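Local coordinates for WGR domain-containing protein (Bacteroides fragilis, PDB 2RA8) that is of unknown function but joins a WGR domain to leucine-rich repeats, a make-up that suggests a binding or scaffolding role, at residues Val20-Val25 against Ala49-Ala53; Trp158-Leu164 against Lys180-Ser186; Phe251-Leu257 against Ile277-Leu281; Val268-Phe272 against Thr283-Ser287. All coordinates share one frame; numbering follows the deposited sequence.

Contact 1: Val20-Val25 against Ala49-Ala53; sequences VRGTDV and AEKAA
Val20, at the end of one strand of a beta hairpin, packs on Ala49, Glu50 and Ala53 of helix 46-62. Its two methyls share the work. CG2 sits 3.5 Å from Ala53 CB, the closest apolar approach of the contact. CG1 lies 4.0 Å from Ala49 CB. With CG1 anti to the backbone N (chi1 177°), both methyls reach the helix. Val25, on the returning strand, also packs on Ala49. Its CG2 rests 3.5 Å from Ala49 O and is also near the CB of the same residue. The small side chain of Ala49 thus meets both valines and lies 3.7 Å from Thr23 O in the turn. Phe43, which touches Val25 and Ala49, and Ile18, which touches Val25 and Ala53, add to this tight part.

The solvent side is looser. Glu50 starts away from the hairpin, but its chain bends at chi2 and brings the carboxylate back across Val20. OE1 comes to 3.6 Å from Val20 CG2, a contact of charge with methyl and no hydrogen bond. Thr23 turns away from the helix, and its OG1 bonds to Asn42. No hydrogen bond joins the two segments. The strands are linked by a type II' turn from Arg21 to Asp24, with Gly22 at positive phi. A helix laid by its alanines against a two-residue type II' hairpin is part of the alpha/beta packing of this WGR domain.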
loop_
_atom_site.group_PDB
_atom_site.type_symbol
_atom_site.label_atom_id
_atom_site.label_comp_id
_atom_site.label_asym_id
_atom_site.label_seq_id
_atom_site.Cartn_x
_atom_site.Cartn_y
_atom_site.Cartn_z
ATOM N N VAL A 20 3.852 27.967 15.629
ATOM C CA VAL A 20 3.014 27.983 16.819
ATOM C C VAL A 20 2.702 29.403 17.187
ATOM O O VAL A 20 3.607 30.210 17.408
ATOM C CB VAL A 20 3.686 27.308 18.043
ATOM C CG1 VAL A 20 2.772 27.441 19.266
ATOM C CG2 VAL A 20 3.952 25.837 17.765
ATOM N N ARG A 21 1.417 29.729 17.235
ATOM C CA ARG A 21 0.988 31.068 17.614
ATOM C C ARG A 21 -0.025 30.948 18.720
ATOM O O ARG A 21 -1.168 30.544 18.494
ATOM C CB ARG A 21 0.395 31.811 16.413
ATOM C CG ARG A 21 1.452 32.288 15.431
ATOM C CD ARG A 21 0.845 33.088 14.294
ATOM N NE ARG A 21 1.870 33.551 13.362
ATOM C CZ ARG A 21 1.633 34.318 12.302
ATOM N NH1 ARG A 21 0.397 34.717 12.029
ATOM N NH2 ARG A 21 2.634 34.689 11.513
ATOM N N GLY A 22 0.409 31.275 19.934
ATOM C CA GLY A 22 -0.465 31.182 21.081
ATOM C C GLY A 22 -0.650 29.726 21.446
ATOM O O GLY A 22 0.316 29.029 21.754
ATOM N N THR A 23 -1.896 29.266 21.407
ATOM C CA THR A 23 -2.224 27.883 21.725
ATOM C C THR A 23 -2.516 27.115 20.450
ATOM O O THR A 23 -2.882 25.941 20.485
ATOM C CB THR A 23 -3.467 27.811 22.639
ATOM O OG1 THR A 23 -4.509 28.622 22.078
ATOM C CG2 THR A 23 -3.136 28.307 24.044
ATOM N N ASP A 24 -2.363 27.784 19.313
ATOM C CA ASP A 24 -2.611 27.160 18.020
ATOM C C ASP A 24 -1.352 26.728 17.304
ATOM O O ASP A 24 -0.355 27.458 17.273
ATOM C CB ASP A 24 -3.379 28.117 17.098
ATOM C CG ASP A 24 -4.809 28.370 17.568
ATOM O OD1 ASP A 24 -5.481 27.399 17.974
ATOM O OD2 ASP A 24 -5.261 29.531 17.522
ATOM N N VAL A 25 -1.397 25.527 16.733
ATOM C CA VAL A 25 -0.289 24.994 15.954
ATOM C C VAL A 25 -0.792 25.066 14.526
ATOM O O VAL A 25 -1.845 24.503 14.198
ATOM C CB VAL A 25 0.030 23.523 16.315
ATOM C CG1 VAL A 25 1.086 22.977 15.362
ATOM C CG2 VAL A 25 0.533 23.425 17.757
ATOM N N ALA A 49 0.884 23.204 23.139
ATOM C CA ALA A 49 1.020 23.499 21.722
ATOM C C ALA A 49 2.463 23.283 21.286
ATOM O O ALA A 49 2.735 22.600 20.291
ATOM C CB ALA A 49 0.584 24.937 21.456
ATOM N N GLU A 50 3.398 23.847 22.043
ATOM C CA GLU A 50 4.819 23.705 21.724
ATOM C C GLU A 50 5.264 22.263 21.801
ATOM O O GLU A 50 6.069 21.802 20.990
ATOM C CB GLU A 50 5.653 24.551 22.682
ATOM C CG GLU A 50 5.417 26.043 22.529
ATOM C CD GLU A 50 6.094 26.618 21.300
ATOM O OE1 GLU A 50 6.399 25.846 20.363
ATOM O OE2 GLU A 50 6.312 27.850 21.271
ATOM N N LYS A 51 4.730 21.535 22.777
ATOM C CA LYS A 51 5.081 20.132 22.951
ATOM C C LYS A 51 4.571 19.337 21.780
ATOM O O LYS A 51 5.230 18.410 21.306
ATOM C CB LYS A 51 4.491 19.599 24.250
ATOM N N ALA A 52 3.385 19.697 21.301
ATOM C CA ALA A 52 2.793 19.007 20.162
ATOM C C ALA A 52 3.593 19.281 18.914
ATOM O O ALA A 52 3.843 18.375 18.119
ATOM C CB ALA A 52 1.347 19.459 19.964
ATOM N N ALA A 53 3.997 20.539 18.741
ATOM C CA ALA A 53 4.765 20.950 17.568
ATOM C C ALA A 53 6.089 20.241 17.528
ATOM O O ALA A 53 6.571 19.859 16.460
ATOM C CB ALA A 53 4.968 22.461 17.579
#

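Contact 2: Trp158-Leu164 against Lys180-Ser186; sequences WIEQVDL and KGTNNLS
Lys180 meets Ile159 at the start of the second segment. Ile159 CD1 lies 3.7 Å from Lys180 O and near Lys180 CG, while the rest of the lysine chain leads away.

Gly181 follows, at positive phi, and its CA lies directly against the isoleucine side chain. Gly181 O accepts a hydrogen bond from Gln161 NE2 at 3.1 Å. The oxygen lies in the amide plane of Gln161, but the donor stands above the carbonyl plane, 44° out of it. The glutamine chain bends at chi2 (-71°), which folds its amide back over Gly181. Gln161 OE1 has a weak bond to Trp146.

Thr182 opens a type II turn that ends at Leu185, and its OG1 bonds to Ser202. At Asn183 the backbone N donates to a water, which in turn donates to Ile159 O. Asn183 O takes Gln161 N at 3.0 Å, nearly along the C=O axis. Asn183 CB presses to 3.2 Å from Ile159 O. Asn184 is exposed, with its CB beside Gln161 O.

Leu185 supplies the apolar part. Its CB lies 3.8 Å from Gln161 CB, and its CD1 meets Leu164 CD1. Ser186 O then accepts from Leu164 N at 2.8 Å. Ser186 OG bonds to Asp212, and Asp163 OD1 caps Ser165 N at the start of helix 165-169.

The chemistry is mainly that of backbone carbonyls, met by two main-chain NH groups, one glutamine amide and a water, so the loops after strands 143-146 and 176-180 of the leucine-rich repeat part are joined without a regular sheet.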
loop_
_atom_site.group_PDB
_atom_site.type_symbol
_atom_site.label_atom_id
_atom_site.label_comp_id
_atom_site.label_asym_id
_atom_site.label_seq_id
_atom_site.Cartn_x
_atom_site.Cartn_y
_atom_site.Cartn_z
ATOM N N TRP A 158 6.876 -10.159 -15.465
ATOM C CA TRP A 158 6.429 -9.944 -16.836
ATOM C C TRP A 158 6.976 -8.675 -17.452
ATOM O O TRP A 158 6.676 -8.346 -18.602
ATOM C CB TRP A 158 4.893 -9.924 -16.902
ATOM C CG TRP A 158 4.278 -11.250 -16.571
ATOM C CD1 TRP A 158 3.906 -11.702 -15.335
ATOM C CD2 TRP A 158 4.031 -12.321 -17.487
ATOM N NE1 TRP A 158 3.443 -12.999 -15.424
ATOM C CE2 TRP A 158 3.513 -13.402 -16.729
ATOM C CE3 TRP A 158 4.204 -12.477 -18.866
ATOM C CZ2 TRP A 158 3.164 -14.617 -17.319
ATOM C CZ3 TRP A 158 3.856 -13.684 -19.449
ATOM C CH2 TRP A 158 3.343 -14.742 -18.673
ATOM N N ILE A 159 7.782 -7.947 -16.691
ATOM C CA ILE A 159 8.368 -6.715 -17.194
ATOM C C ILE A 159 9.437 -7.082 -18.194
ATOM O O ILE A 159 10.356 -7.829 -17.876
ATOM C CB ILE A 159 8.973 -5.888 -16.040
ATOM C CG1 ILE A 159 7.892 -5.595 -15.006
ATOM C CG2 ILE A 159 9.543 -4.573 -16.569
ATOM C CD1 ILE A 159 8.406 -4.858 -13.774
ATOM N N GLU A 160 9.311 -6.571 -19.414
ATOM C CA GLU A 160 10.278 -6.858 -20.473
ATOM C C GLU A 160 11.275 -5.740 -20.668
ATOM O O GLU A 160 10.968 -4.710 -21.274
ATOM C CB GLU A 160 9.561 -7.127 -21.806
ATOM C CG GLU A 160 8.650 -8.345 -21.786
ATOM C CD GLU A 160 9.347 -9.571 -21.230
ATOM O OE1 GLU A 160 10.469 -9.876 -21.689
ATOM O OE2 GLU A 160 8.775 -10.231 -20.337
ATOM N N GLN A 161 12.486 -5.952 -20.166
ATOM C CA GLN A 161 13.540 -4.956 -20.285
ATOM C C GLN A 161 14.366 -5.153 -21.536
ATOM O O GLN A 161 14.069 -6.020 -22.356
ATOM C CB GLN A 161 14.442 -5.018 -19.046
ATOM C CG GLN A 161 13.687 -4.834 -17.727
ATOM C CD GLN A 161 13.191 -3.413 -17.525
ATOM O OE1 GLN A 161 12.887 -2.711 -18.484
ATOM N NE2 GLN A 161 13.093 -2.992 -16.267
ATOM N N VAL A 162 15.405 -4.339 -21.689
ATOM C CA VAL A 162 16.299 -4.421 -22.837
ATOM C C VAL A 162 17.668 -4.065 -22.324
ATOM O O VAL A 162 17.848 -3.866 -21.123
ATOM C CB VAL A 162 15.918 -3.405 -23.937
ATOM C CG1 VAL A 162 14.550 -3.743 -24.524
ATOM C CG2 VAL A 162 15.911 -2.004 -23.359
ATOM N N ASP A 163 18.652 -3.997 -23.208
ATOM C CA ASP A 163 19.988 -3.612 -22.774
ATOM C C ASP A 163 19.908 -2.131 -22.468
ATOM O O ASP A 163 19.648 -1.324 -23.356
ATOM C CB ASP A 163 20.994 -3.873 -23.892
ATOM C CG ASP A 163 22.366 -3.315 -23.585
ATOM O OD1 ASP A 163 22.712 -3.177 -22.393
ATOM O OD2 ASP A 163 23.106 -3.029 -24.546
ATOM N N LEU A 164 20.096 -1.754 -21.207
ATOM C CA LEU A 164 20.022 -0.337 -20.856
ATOM C C LEU A 164 21.373 0.344 -20.815
ATOM O O LEU A 164 21.469 1.511 -20.446
ATOM C CB LEU A 164 19.329 -0.144 -19.496
ATOM C CG LEU A 164 17.845 -0.533 -19.346
ATOM C CD1 LEU A 164 17.354 -0.111 -17.950
ATOM C CD2 LEU A 164 17.014 0.148 -20.416
ATOM N N LYS A 180 13.359 -1.776 -11.942
ATOM C CA LYS A 180 12.425 -2.798 -11.481
ATOM C C LYS A 180 12.063 -3.647 -12.674
ATOM O O LYS A 180 11.628 -3.115 -13.687
ATOM C CB LYS A 180 11.165 -2.144 -10.897
ATOM C CG LYS A 180 10.098 -3.128 -10.429
ATOM C CD LYS A 180 8.942 -2.381 -9.760
ATOM C CE LYS A 180 7.820 -3.342 -9.385
ATOM N NZ LYS A 180 6.764 -2.682 -8.575
ATOM N N GLY A 181 12.232 -4.968 -12.552
ATOM C CA GLY A 181 11.948 -5.878 -13.653
ATOM C C GLY A 181 13.298 -6.257 -14.234
ATOM O O GLY A 181 14.119 -5.377 -14.496
ATOM N N THR A 182 13.550 -7.546 -14.445
ATOM C CA THR A 182 14.857 -7.954 -14.955
ATOM C C THR A 182 14.908 -8.866 -16.164
ATOM O O THR A 182 15.995 -9.269 -16.589
ATOM C CB THR A 182 15.676 -8.598 -13.827
ATOM O OG1 THR A 182 14.894 -9.624 -13.204
ATOM C CG2 THR A 182 16.057 -7.553 -12.781
ATOM N N ASN A 183 13.755 -9.210 -16.728
ATOM C CA ASN A 183 13.734 -10.067 -17.916
ATOM C C ASN A 183 14.499 -9.418 -19.063
ATOM O O ASN A 183 14.133 -8.338 -19.532
ATOM C CB ASN A 183 12.291 -10.324 -18.384
ATOM C CG ASN A 183 11.507 -11.219 -17.433
ATOM O OD1 ASN A 183 10.306 -11.438 -17.623
ATOM N ND2 ASN A 183 12.180 -11.748 -16.416
ATOM N N ASN A 184 15.558 -10.083 -19.523
ATOM C CA ASN A 184 16.372 -9.579 -20.633
ATOM C C ASN A 184 17.012 -8.242 -20.333
ATOM O O ASN A 184 17.236 -7.438 -21.240
ATOM C CB ASN A 184 15.514 -9.437 -21.900
ATOM C CG ASN A 184 15.004 -10.771 -22.418
ATOM O OD1 ASN A 184 13.856 -10.881 -22.860
ATOM N ND2 ASN A 184 15.860 -11.791 -22.378
ATOM N N LEU A 185 17.314 -7.994 -19.064
ATOM C CA LEU A 185 17.922 -6.737 -18.666
ATOM C C LEU A 185 19.426 -6.807 -18.692
ATOM O O LEU A 185 20.013 -7.854 -18.439
ATOM C CB LEU A 185 17.474 -6.351 -17.242
ATOM C CG LEU A 185 18.260 -5.224 -16.553
ATOM C CD1 LEU A 185 18.047 -3.911 -17.305
ATOM C CD2 LEU A 185 17.823 -5.079 -15.109
ATOM N N SER A 186 20.057 -5.684 -19.010
ATOM C CA SER A 186 21.513 -5.601 -19.004
ATOM C C SER A 186 21.866 -4.154 -18.784
ATOM O O SER A 186 21.083 -3.271 -19.127
ATOM C CB SER A 186 22.106 -6.085 -20.331
ATOM O OG SER A 186 23.521 -6.121 -20.248
HETATM O O HOH W 1 11.150 -8.791 -15.206
#

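Contact 3: Phe251-Leu257 against Ile277-Leu281; sequences FPNLKWL and ILPQL
Leu254 and Ile277 meet at the apolar centre, with Leu254 CD2 3.6 Å from Ile277 CD1. Ile277 has CG1 anti to its backbone N (chi1 -165°), and this carries CD1 to Leu254. The same methyl lies near the plane of the Phe251 ring, at its edge, and close to Phe251 CB. Leu281 lies side by side with Leu254, the two pointing the same way. Its CD1 is 4.0 Å from Leu257 CB, and Leu257 CD2 also touches Ile277 CG2. Leu224 of strand 223-227 and Phe272 of helix 265-274 extend this core, which lies beside strand 256-260 in the leucine-rich repeat part.

Further out, Leu281 CD2 rests 3.6 Å from Lys255 O, where methyl meets backbone. The side chain of Lys255 turns away and pairs with Glu222.

Gln280 forms the polar edge. Its NE2 donates twice, to Phe251 O at 2.9 Å and to Leu254 O at 3.0 Å. The Leu254 bond is the straighter at the hydrogen (165°), and it uses a lone pair in the carbonyl plane. The Phe251 bond also lies in its carbonyl plane, but its oxygen is 20° out of the glutamine amide plane. Phe251 O accepts Leu254 N as well, closing the type I turn from Phe251 to Leu254. Gln280 OE1 takes a bond from a water, 2.7 Å away, which also donates to Pro252 O.

One primary amide thus meets both ends of a turn, with its NH2 group used twice and its oxygen hydrated; two bonds to two carbonyls should limit the rotation of that amide.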
loop_
_atom_site.group_PDB
_atom_site.type_symbol
_atom_site.label_atom_id
_atom_site.label_comp_id
_atom_site.label_asym_id
_atom_site.label_seq_id
_atom_site.Cartn_x
_atom_site.Cartn_y
_atom_site.Cartn_z
ATOM N N PHE A 251 34.215 -2.000 -4.048
ATOM C CA PHE A 251 33.388 -0.847 -3.690
ATOM C C PHE A 251 33.995 -0.160 -2.491
ATOM O O PHE A 251 33.478 -0.266 -1.372
ATOM C CB PHE A 251 31.960 -1.325 -3.341
ATOM C CG PHE A 251 31.278 -2.071 -4.460
ATOM C CD1 PHE A 251 30.715 -3.324 -4.238
ATOM C CD2 PHE A 251 31.173 -1.511 -5.726
ATOM C CE1 PHE A 251 30.058 -4.006 -5.265
ATOM C CE2 PHE A 251 30.514 -2.194 -6.755
ATOM C CZ PHE A 251 29.960 -3.438 -6.517
ATOM N N PRO A 252 35.102 0.575 -2.689
ATOM C CA PRO A 252 35.749 1.261 -1.569
ATOM C C PRO A 252 34.953 2.342 -0.862
ATOM O O PRO A 252 35.328 2.776 0.226
ATOM C CB PRO A 252 37.042 1.790 -2.196
ATOM C CG PRO A 252 36.635 2.050 -3.611
ATOM C CD PRO A 252 35.833 0.817 -3.944
ATOM N N ASN A 253 33.854 2.787 -1.459
ATOM C CA ASN A 253 33.046 3.831 -0.827
ATOM C C ASN A 253 31.650 3.380 -0.468
ATOM O O ASN A 253 30.819 4.194 -0.076
ATOM C CB ASN A 253 32.956 5.064 -1.732
ATOM C CG ASN A 253 34.296 5.769 -1.886
ATOM O OD1 ASN A 253 34.885 6.222 -0.911
ATOM N ND2 ASN A 253 34.778 5.859 -3.116
ATOM N N LEU A 254 31.387 2.084 -0.590
ATOM C CA LEU A 254 30.060 1.548 -0.270
ATOM C C LEU A 254 29.713 1.726 1.211
ATOM O O LEU A 254 30.559 1.519 2.084
ATOM C CB LEU A 254 29.991 0.067 -0.634
ATOM C CG LEU A 254 28.577 -0.496 -0.818
ATOM C CD1 LEU A 254 27.979 0.020 -2.120
ATOM C CD2 LEU A 254 28.629 -2.009 -0.837
ATOM N N LYS A 255 28.474 2.142 1.488
ATOM C CA LYS A 255 27.991 2.350 2.859
ATOM C C LYS A 255 26.791 1.472 3.144
ATOM O O LYS A 255 26.582 1.034 4.277
ATOM C CB LYS A 255 27.546 3.799 3.077
ATOM C CG LYS A 255 28.649 4.834 3.062
ATOM C CD LYS A 255 28.089 6.222 3.358
ATOM C CE LYS A 255 29.176 7.291 3.312
ATOM N NZ LYS A 255 29.810 7.392 1.967
ATOM N N TRP A 256 25.981 1.244 2.117
ATOM C CA TRP A 256 24.780 0.423 2.241
ATOM C C TRP A 256 24.866 -0.705 1.249
ATOM O O TRP A 256 24.992 -0.481 0.045
ATOM C CB TRP A 256 23.523 1.286 1.964
ATOM C CG TRP A 256 22.182 0.589 2.111
ATOM C CD1 TRP A 256 21.812 -0.604 1.564
ATOM C CD2 TRP A 256 21.032 1.091 2.805
ATOM N NE1 TRP A 256 20.493 -0.882 1.874
ATOM C CE2 TRP A 256 19.995 0.141 2.631
ATOM C CE3 TRP A 256 20.778 2.244 3.556
ATOM C CZ2 TRP A 256 18.723 0.321 3.181
ATOM C CZ3 TRP A 256 19.515 2.420 4.105
ATOM C CH2 TRP A 256 18.503 1.461 3.915
ATOM N N LEU A 257 24.838 -1.934 1.750
ATOM C CA LEU A 257 24.870 -3.112 0.890
ATOM C C LEU A 257 23.696 -3.991 1.232
ATOM O O LEU A 257 23.418 -4.247 2.407
ATOM C CB LEU A 257 26.156 -3.909 1.084
ATOM C CG LEU A 257 26.240 -5.284 0.386
ATOM C CD1 LEU A 257 26.041 -5.158 -1.140
ATOM C CD2 LEU A 257 27.599 -5.891 0.694
ATOM N N ILE A 277 34.437 -6.118 3.475
ATOM C CA ILE A 277 33.724 -4.870 3.226
ATOM C C ILE A 277 32.933 -4.443 4.448
ATOM O O ILE A 277 32.740 -3.248 4.681
ATOM C CB ILE A 277 32.770 -4.992 1.982
ATOM C CG1 ILE A 277 32.334 -3.594 1.514
ATOM C CG2 ILE A 277 31.523 -5.820 2.335
ATOM C CD1 ILE A 277 31.733 -3.572 0.109
ATOM N N LEU A 278 32.501 -5.411 5.257
ATOM C CA LEU A 278 31.698 -5.124 6.456
ATOM C C LEU A 278 32.197 -4.004 7.360
ATOM O O LEU A 278 31.416 -3.166 7.805
ATOM C CB LEU A 278 31.513 -6.404 7.293
ATOM C CG LEU A 278 30.720 -6.270 8.607
ATOM C CD1 LEU A 278 29.331 -5.703 8.339
ATOM C CD2 LEU A 278 30.607 -7.630 9.268
ATOM N N PRO A 279 33.507 -3.964 7.658
ATOM C CA PRO A 279 34.008 -2.893 8.526
ATOM C C PRO A 279 33.672 -1.466 8.116
ATOM O O PRO A 279 33.519 -0.597 8.974
ATOM C CB PRO A 279 35.509 -3.140 8.537
ATOM C CG PRO A 279 35.586 -4.640 8.471
ATOM C CD PRO A 279 34.561 -4.963 7.398
ATOM N N GLN A 280 33.551 -1.212 6.815
ATOM C CA GLN A 280 33.251 0.137 6.326
ATOM C C GLN A 280 31.774 0.468 6.199
ATOM O O GLN A 280 31.402 1.642 6.117
ATOM C CB GLN A 280 33.882 0.352 4.950
ATOM C CG GLN A 280 33.150 -0.376 3.833
ATOM C CD GLN A 280 33.881 -0.306 2.509
ATOM O OE1 GLN A 280 35.043 -0.698 2.413
ATOM N NE2 GLN A 280 33.201 0.186 1.476
ATOM N N LEU A 281 30.928 -0.557 6.173
ATOM C CA LEU A 281 29.487 -0.357 6.017
ATOM C C LEU A 281 28.786 0.319 7.153
ATOM O O LEU A 281 29.188 0.210 8.302
ATOM C CB LEU A 281 28.783 -1.693 5.775
ATOM C CG LEU A 281 29.131 -2.476 4.507
ATOM C CD1 LEU A 281 28.324 -3.770 4.474
ATOM C CD2 LEU A 281 28.819 -1.629 3.290
HETATM O O HOH W 2 37.076 0.849 1.704
#

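Contact 4: Val268-Phe272 against Thr283-Ser287; sequences VVEMF and TMDIS
Phe272 of helix 265-274 meets the selenomethionine Met284 of strand 283-285 through its ring face. This is a CH-pi contact: Met284 CG stands 3.5 Å from the ring centroid, 2° off the normal. CG is anti to the backbone N, which carries the chain across the ring. The selenium lies over the same face, 4.5 Å from the centroid and 26° off the normal, towards Phe272 CG and CB. It is the selenium counterpart of a Met-aromatic contact. Phe246 meets the Phe272 ring edge-to-face.

Aliphatic contacts complete the surface. Ile286 CG2 reaches 3.6 Å from Phe272 CE2, approaching the ring obliquely. The same methyl is 3.9 Å from Val268 CG1. Ile286 CD1 goes instead to Val269 CG2, at 4.1 Å. CG2 thus serves Val268 and Phe272, and CD1 serves Val269. Val269 CG2 also has the end methyl of Met284 nearby, at 4.3 Å from CE. Leu298 and Leu299 of helix 293-300 continue this packing.

No hydrogen bond crosses between the segments. The polar bonds lie beyond the interface, where Asp285 points away from the helix. Its OD1 accepts Ser287 OG at 2.8 Å on the syn lone pair, and a weak bond from Ser287 N. Asn313 also bonds OD1, and Trp256 bonds OD2, so this buried carboxylate is well supplied with donors.

Helix and strand run nearly antiparallel, at 154°, as expected of a beta-alpha-beta unit, here strand 256-260, helix 265-274 and strand 283-285 of the leucine-rich repeat sheet.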
loop_
_atom_site.group_PDB
_atom_site.type_symbol
_atom_site.label_atom_id
_atom_site.label_comp_id
_atom_site.label_asym_id
_atom_site.label_seq_id
_atom_site.Cartn_x
_atom_site.Cartn_y
_atom_site.Cartn_z
ATOM N N VAL A 268 23.170 -14.963 3.327
ATOM C CA VAL A 268 23.608 -13.583 3.118
ATOM C C VAL A 268 24.231 -13.035 4.376
ATOM O O VAL A 268 25.196 -12.261 4.325
ATOM C CB VAL A 268 22.414 -12.685 2.648
ATOM C CG1 VAL A 268 22.863 -11.242 2.445
ATOM C CG2 VAL A 268 21.834 -13.240 1.347
ATOM N N VAL A 269 23.703 -13.445 5.523
ATOM C CA VAL A 269 24.248 -12.995 6.791
ATOM C C VAL A 269 25.683 -13.460 6.894
ATOM O O VAL A 269 26.561 -12.718 7.332
ATOM C CB VAL A 269 23.442 -13.561 7.981
ATOM C CG1 VAL A 269 24.054 -13.096 9.301
ATOM C CG2 VAL A 269 21.991 -13.128 7.876
ATOM N N GLU A 270 25.929 -14.700 6.479
ATOM C CA GLU A 270 27.272 -15.262 6.522
ATOM C C GLU A 270 28.214 -14.457 5.640
ATOM O O GLU A 270 29.339 -14.142 6.033
ATOM C CB GLU A 270 27.251 -16.723 6.047
ATOM C CG GLU A 270 28.584 -17.434 6.202
ATOM C CD GLU A 270 28.652 -18.740 5.424
ATOM O OE1 GLU A 270 27.774 -19.603 5.641
ATOM O OE2 GLU A 270 29.584 -18.898 4.599
HETATM N N MSE A 271 27.755 -14.116 4.439
HETATM C CA MSE A 271 28.568 -13.342 3.506
HETATM C C MSE A 271 29.025 -12.056 4.121
HETATM O O MSE A 271 30.196 -11.682 4.006
HETATM C CB MSE A 271 27.778 -13.035 2.242
HETATM C CG MSE A 271 27.382 -14.272 1.482
HETATM SE SE MSE A 271 26.561 -13.863 -0.210
HETATM C CE MSE A 271 26.057 -15.649 -0.703
ATOM N N PHE A 272 28.098 -11.361 4.778
ATOM C CA PHE A 272 28.430 -10.108 5.432
ATOM C C PHE A 272 29.506 -10.320 6.467
ATOM O O PHE A 272 30.565 -9.692 6.415
ATOM C CB PHE A 272 27.188 -9.502 6.113
ATOM C CG PHE A 272 26.344 -8.647 5.202
ATOM C CD1 PHE A 272 26.750 -7.363 4.857
ATOM C CD2 PHE A 272 25.152 -9.131 4.680
ATOM C CE1 PHE A 272 25.977 -6.578 4.005
ATOM C CE2 PHE A 272 24.380 -8.348 3.829
ATOM C CZ PHE A 272 24.797 -7.074 3.496
ATOM N N THR A 283 25.206 0.333 6.790
ATOM C CA THR A 283 23.961 -0.433 6.750
ATOM C C THR A 283 24.075 -1.816 6.149
ATOM O O THR A 283 24.616 -1.998 5.061
ATOM C CB THR A 283 22.871 0.349 5.962
ATOM O OG1 THR A 283 22.714 1.655 6.534
ATOM C CG2 THR A 283 21.523 -0.392 6.015
HETATM N N MSE A 284 23.567 -2.804 6.879
HETATM C CA MSE A 284 23.544 -4.187 6.422
HETATM C C MSE A 284 22.080 -4.409 6.114
HETATM O O MSE A 284 21.234 -4.326 6.994
HETATM C CB MSE A 284 23.995 -5.133 7.534
HETATM C CG MSE A 284 23.962 -6.598 7.153
HETATM SE SE MSE A 284 24.386 -7.748 8.660
HETATM C CE MSE A 284 22.914 -8.977 8.526
ATOM N N ASP A 285 21.782 -4.685 4.858
ATOM C CA ASP A 285 20.410 -4.860 4.398
ATOM C C ASP A 285 20.152 -6.309 4.076
ATOM O O ASP A 285 20.678 -6.835 3.103
ATOM C CB ASP A 285 20.209 -4.008 3.141
ATOM C CG ASP A 285 18.749 -3.758 2.803
ATOM O OD1 ASP A 285 17.858 -4.534 3.225
ATOM O OD2 ASP A 285 18.502 -2.771 2.080
ATOM N N ILE A 286 19.347 -6.962 4.907
ATOM C CA ILE A 286 19.010 -8.362 4.719
ATOM C C ILE A 286 17.530 -8.506 4.899
ATOM O O ILE A 286 17.056 -9.353 5.651
ATOM C CB ILE A 286 19.743 -9.254 5.740
ATOM C CG1 ILE A 286 19.530 -8.715 7.156
ATOM C CG2 ILE A 286 21.237 -9.295 5.410
ATOM C CD1 ILE A 286 19.755 -9.745 8.248
ATOM N N SER A 287 16.792 -7.665 4.189
ATOM C CA SER A 287 15.336 -7.655 4.259
ATOM C C SER A 287 14.647 -8.449 3.184
ATOM O O SER A 287 15.285 -9.073 2.336
ATOM C CB SER A 287 14.844 -6.214 4.183
ATOM O OG SER A 287 15.309 -5.598 2.996
#

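Overall arrangement
Contact 1 belongs to the WGR domain, and the other three to the leucine-rich repeat part with its parallel sheet. The centre of contact 1 is 51 Å from that of contact 2, on the opposite side of the chain's centre, and 43 Å from those of contacts 3 and 4. Contacts 3 and 4 are close neighbours, with centres 12 Å apart and segments that alternate along the chain. They touch through Lys255 O and Thr283 N (2.9 Å), a probable hydrogen bond, and Leu257 O packs 3.3 Å from Phe272 CZ. Contact 2 lies farther along the same part, in loops at strand ends. Nearest atoms of contacts 2 and 3 are about 15 Å apart. The function is unknown, so fold alone relates the contacts.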